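Local coordinates for protein malate dehydrogenase (Picrophilus torridus, PDB 4BGV) that probably catalyses the reversible, NAD-dependent oxidation of malate to oxaloacetate, a step of the tricarboxylic acid cycle, at residues A[126-138]-A[308-320]. Residues are numbered along the deposited sequence; the frame is centred on the assembly and turned at random.
Sequences PADIMAYAIYKAS and VKKNSAIADDYFA
A chi1 of -175° swings the Tyr132 ring to the side opposite its own backbone N and out to helix 308-320, and the bends of Lys136 at chi3 and chi4 turn its ammonium group to the same acceptor, Asp316 OD1. Tyr132 OH donates to the syn lone pair of Asp316 OD1 at 2.7 Å; tyrosine combines a ring that packs with a hydroxyl that reaches the carboxylate. Lys136 NZ adds a salt bridge to Asp316 OD1 at 3.1 Å, from above the carboxylate plane. A water joins Lys136 NZ to Asp316 O. Lysine pairs a charge for Asp316 with an aliphatic chain for two rings: Lys136 CB lies over a face of Phe319, 3.8 Å from the ring centroid in a CH-pi contact, and CD above the rim of Tyr132. The segments run in the same general direction, inclined at -32°, and their contact packs helix 127-138 of the Rossmann-type NAD-binding domain against the long C-terminal helix 295-321. Short side chains let the rings lie against the opposite helix: Ala315 CB meets the edge of Tyr132, and Ala133 and Ala137 border Phe319. Ile129 is a knob among Val308, Asn311, Ser312 and Ala315, its CD1 reaching Asn311 CB at 3.6 Å. The Ser312 hydroxyl, bordering Ile129 CD1, donates to Val308 O, consistent with its place beside an apolar group. Asn311 also touches Arg93, a probable substrate-binding residue.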
# COMPACT_ATOMS: atom_id res chain seq x y z
N PRO A 126 20.61 -4.56 25.46
CA PRO A 126 19.48 -3.68 25.76
C PRO A 126 19.70 -2.30 25.15
O PRO A 126 20.72 -1.66 25.39
CB PRO A 126 19.50 -3.58 27.28
CG PRO A 126 20.95 -3.74 27.63
CD PRO A 126 21.51 -4.71 26.62
N ALA A 127 18.72 -1.85 24.37
CA ALA A 127 18.91 -0.68 23.54
C ALA A 127 18.97 0.62 24.33
O ALA A 127 19.51 1.61 23.84
CB ALA A 127 17.82 -0.61 22.44
N ASP A 128 18.45 0.64 25.55
CA ASP A 128 18.62 1.86 26.33
C ASP A 128 20.10 2.06 26.66
O ASP A 128 20.66 3.14 26.39
CB ASP A 128 17.73 1.91 27.58
CG ASP A 128 17.64 0.58 28.30
OD1 ASP A 128 18.52 -0.28 28.08
OD2 ASP A 128 16.68 0.42 29.09
N ILE A 129 20.75 1.02 27.16
CA ILE A 129 22.19 1.10 27.46
C ILE A 129 23.02 1.28 26.19
O ILE A 129 24.01 2.03 26.19
CB ILE A 129 22.72 -0.14 28.23
CG1 ILE A 129 21.75 -0.54 29.34
CG2 ILE A 129 24.14 0.12 28.79
CD1 ILE A 129 21.38 0.60 30.31
N MET A 130 22.67 0.57 25.13
CA MET A 130 23.42 0.68 23.88
C MET A 130 23.26 2.06 23.23
O MET A 130 24.20 2.56 22.62
CB MET A 130 23.05 -0.44 22.89
CG MET A 130 23.42 -1.83 23.40
SD MET A 130 25.12 -1.97 23.99
CE MET A 130 24.88 -2.92 25.49
N ALA A 131 22.08 2.68 23.39
CA ALA A 131 21.90 4.06 22.96
C ALA A 131 22.78 5.00 23.78
O ALA A 131 23.37 5.94 23.25
CB ALA A 131 20.41 4.48 23.07
N TYR A 132 22.86 4.75 25.08
CA TYR A 132 23.74 5.51 25.95
C TYR A 132 25.19 5.39 25.49
O TYR A 132 25.90 6.39 25.39
CB TYR A 132 23.56 5.05 27.40
CG TYR A 132 24.34 5.84 28.43
CD1 TYR A 132 24.16 7.22 28.56
CD2 TYR A 132 25.23 5.21 29.27
CE1 TYR A 132 24.88 7.95 29.51
CE2 TYR A 132 25.94 5.92 30.22
CZ TYR A 132 25.76 7.28 30.33
OH TYR A 132 26.48 7.96 31.28
N ALA A 133 25.61 4.18 25.15
CA ALA A 133 26.96 3.98 24.63
C ALA A 133 27.19 4.72 23.30
O ALA A 133 28.24 5.31 23.08
CB ALA A 133 27.27 2.49 24.48
N ILE A 134 26.20 4.66 22.41
CA ILE A 134 26.31 5.36 21.13
C ILE A 134 26.47 6.86 21.37
O ILE A 134 27.27 7.53 20.70
CB ILE A 134 25.10 5.05 20.21
CG1 ILE A 134 25.18 3.62 19.66
CG2 ILE A 134 25.01 6.05 19.04
CD1 ILE A 134 26.34 3.37 18.65
N TYR A 135 25.73 7.38 22.34
CA TYR A 135 25.80 8.78 22.73
C TYR A 135 27.20 9.13 23.23
O TYR A 135 27.80 10.10 22.79
CB TYR A 135 24.75 9.07 23.82
CG TYR A 135 24.89 10.44 24.44
CD1 TYR A 135 24.95 11.58 23.63
CD2 TYR A 135 24.95 10.61 25.81
CE1 TYR A 135 25.07 12.84 24.18
CE2 TYR A 135 25.06 11.88 26.38
CZ TYR A 135 25.13 12.99 25.55
OH TYR A 135 25.24 14.25 26.08
N LYS A 136 27.72 8.33 24.15
CA LYS A 136 29.05 8.58 24.70
C LYS A 136 30.16 8.53 23.63
O LYS A 136 31.13 9.28 23.69
CB LYS A 136 29.36 7.62 25.85
CG LYS A 136 28.50 7.86 27.08
CD LYS A 136 28.79 6.82 28.15
CE LYS A 136 30.19 6.98 28.73
NZ LYS A 136 30.24 8.05 29.77
N ALA A 137 30.00 7.65 22.64
CA ALA A 137 31.04 7.45 21.64
C ALA A 137 30.96 8.46 20.50
O ALA A 137 31.99 8.86 19.96
CB ALA A 137 30.97 6.03 21.08
N SER A 138 29.75 8.84 20.11
CA SER A 138 29.55 9.65 18.91
C SER A 138 29.52 11.15 19.17
O SER A 138 29.83 11.92 18.28
CB SER A 138 28.27 9.24 18.18
OG SER A 138 27.12 9.66 18.90
N VAL A 308 18.59 0.15 34.85
CA VAL A 308 19.22 1.06 33.89
C VAL A 308 20.39 1.82 34.52
O VAL A 308 21.45 1.94 33.91
CB VAL A 308 18.19 2.03 33.28
CG1 VAL A 308 18.87 3.05 32.37
CG2 VAL A 308 17.15 1.23 32.50
N LYS A 309 20.20 2.31 35.75
CA LYS A 309 21.27 3.01 36.44
C LYS A 309 22.50 2.12 36.60
O LYS A 309 23.64 2.56 36.42
CB LYS A 309 20.82 3.46 37.83
CG LYS A 309 19.91 4.69 37.88
CD LYS A 309 19.72 5.07 39.35
CE LYS A 309 18.90 6.32 39.55
NZ LYS A 309 18.79 6.61 41.01
N LYS A 310 22.26 0.86 36.95
CA LYS A 310 23.33 -0.10 37.20
C LYS A 310 24.10 -0.41 35.91
O LYS A 310 25.34 -0.40 35.89
CB LYS A 310 22.75 -1.38 37.78
CG LYS A 310 23.79 -2.41 38.22
CD LYS A 310 23.87 -3.56 37.24
CE LYS A 310 22.56 -4.32 37.18
NZ LYS A 310 22.61 -5.37 36.12
N ASN A 311 23.37 -0.70 34.85
CA ASN A 311 24.00 -1.01 33.57
C ASN A 311 24.65 0.20 32.91
O ASN A 311 25.65 0.06 32.19
CB ASN A 311 22.99 -1.66 32.62
CG ASN A 311 22.66 -3.09 33.00
OD1 ASN A 311 23.47 -3.77 33.63
ND2 ASN A 311 21.48 -3.56 32.60
N SER A 312 24.09 1.39 33.14
CA SER A 312 24.66 2.61 32.59
C SER A 312 25.98 2.93 33.29
O SER A 312 26.91 3.46 32.67
CB SER A 312 23.68 3.78 32.71
OG SER A 312 22.47 3.52 32.01
N ALA A 313 26.06 2.60 34.57
CA ALA A 313 27.28 2.80 35.34
C ALA A 313 28.38 1.86 34.82
O ALA A 313 29.56 2.21 34.80
CB ALA A 313 27.02 2.55 36.82
N ILE A 314 27.97 0.66 34.42
CA ILE A 314 28.89 -0.29 33.80
C ILE A 314 29.43 0.28 32.48
O ILE A 314 30.63 0.17 32.19
CB ILE A 314 28.21 -1.66 33.57
CG1 ILE A 314 27.94 -2.33 34.93
CG2 ILE A 314 29.07 -2.57 32.68
CD1 ILE A 314 27.12 -3.59 34.84
N ALA A 315 28.56 0.92 31.70
CA ALA A 315 28.98 1.58 30.47
C ALA A 315 29.97 2.73 30.74
O ALA A 315 30.99 2.84 30.05
CB ALA A 315 27.78 2.08 29.69
N ASP A 316 29.67 3.56 31.73
CA ASP A 316 30.61 4.60 32.16
C ASP A 316 31.98 4.01 32.49
O ASP A 316 33.00 4.51 32.02
CB ASP A 316 30.09 5.35 33.40
CG ASP A 316 28.86 6.18 33.11
OD1 ASP A 316 28.61 6.49 31.92
OD2 ASP A 316 28.15 6.52 34.07
N ASP A 317 31.99 2.96 33.30
CA ASP A 317 33.23 2.31 33.71
C ASP A 317 34.01 1.77 32.51
O ASP A 317 35.23 1.95 32.43
CB ASP A 317 32.94 1.18 34.71
CG ASP A 317 34.17 0.40 35.08
OD1 ASP A 317 34.97 0.89 35.92
OD2 ASP A 317 34.35 -0.72 34.55
N TYR A 318 33.32 1.12 31.58
CA TYR A 318 33.96 0.65 30.35
C TYR A 318 34.63 1.81 29.60
O TYR A 318 35.78 1.70 29.20
CB TYR A 318 32.98 -0.06 29.42
CG TYR A 318 33.62 -0.60 28.16
CD1 TYR A 318 34.21 -1.86 28.15
CD2 TYR A 318 33.64 0.15 26.99
CE1 TYR A 318 34.80 -2.35 27.00
CE2 TYR A 318 34.23 -0.34 25.83
CZ TYR A 318 34.80 -1.59 25.84
OH TYR A 318 35.39 -2.08 24.70
N PHE A 319 33.89 2.90 29.41
CA PHE A 319 34.42 4.05 28.68
C PHE A 319 35.61 4.67 29.42
O PHE A 319 36.60 5.08 28.80
CB PHE A 319 33.34 5.10 28.43
CG PHE A 319 32.56 4.88 27.15
CD1 PHE A 319 31.54 3.94 27.09
CD2 PHE A 319 32.85 5.63 26.02
CE1 PHE A 319 30.83 3.74 25.92
CE2 PHE A 319 32.13 5.44 24.84
CZ PHE A 319 31.12 4.49 24.79
N ALA A 320 35.51 4.73 30.74
CA ALA A 320 36.60 5.26 31.56
C ALA A 320 37.86 4.41 31.44
O ALA A 320 38.97 4.95 31.45
CB ALA A 320 36.16 5.36 33.02
O HOH W 1 32.90 7.57 31.26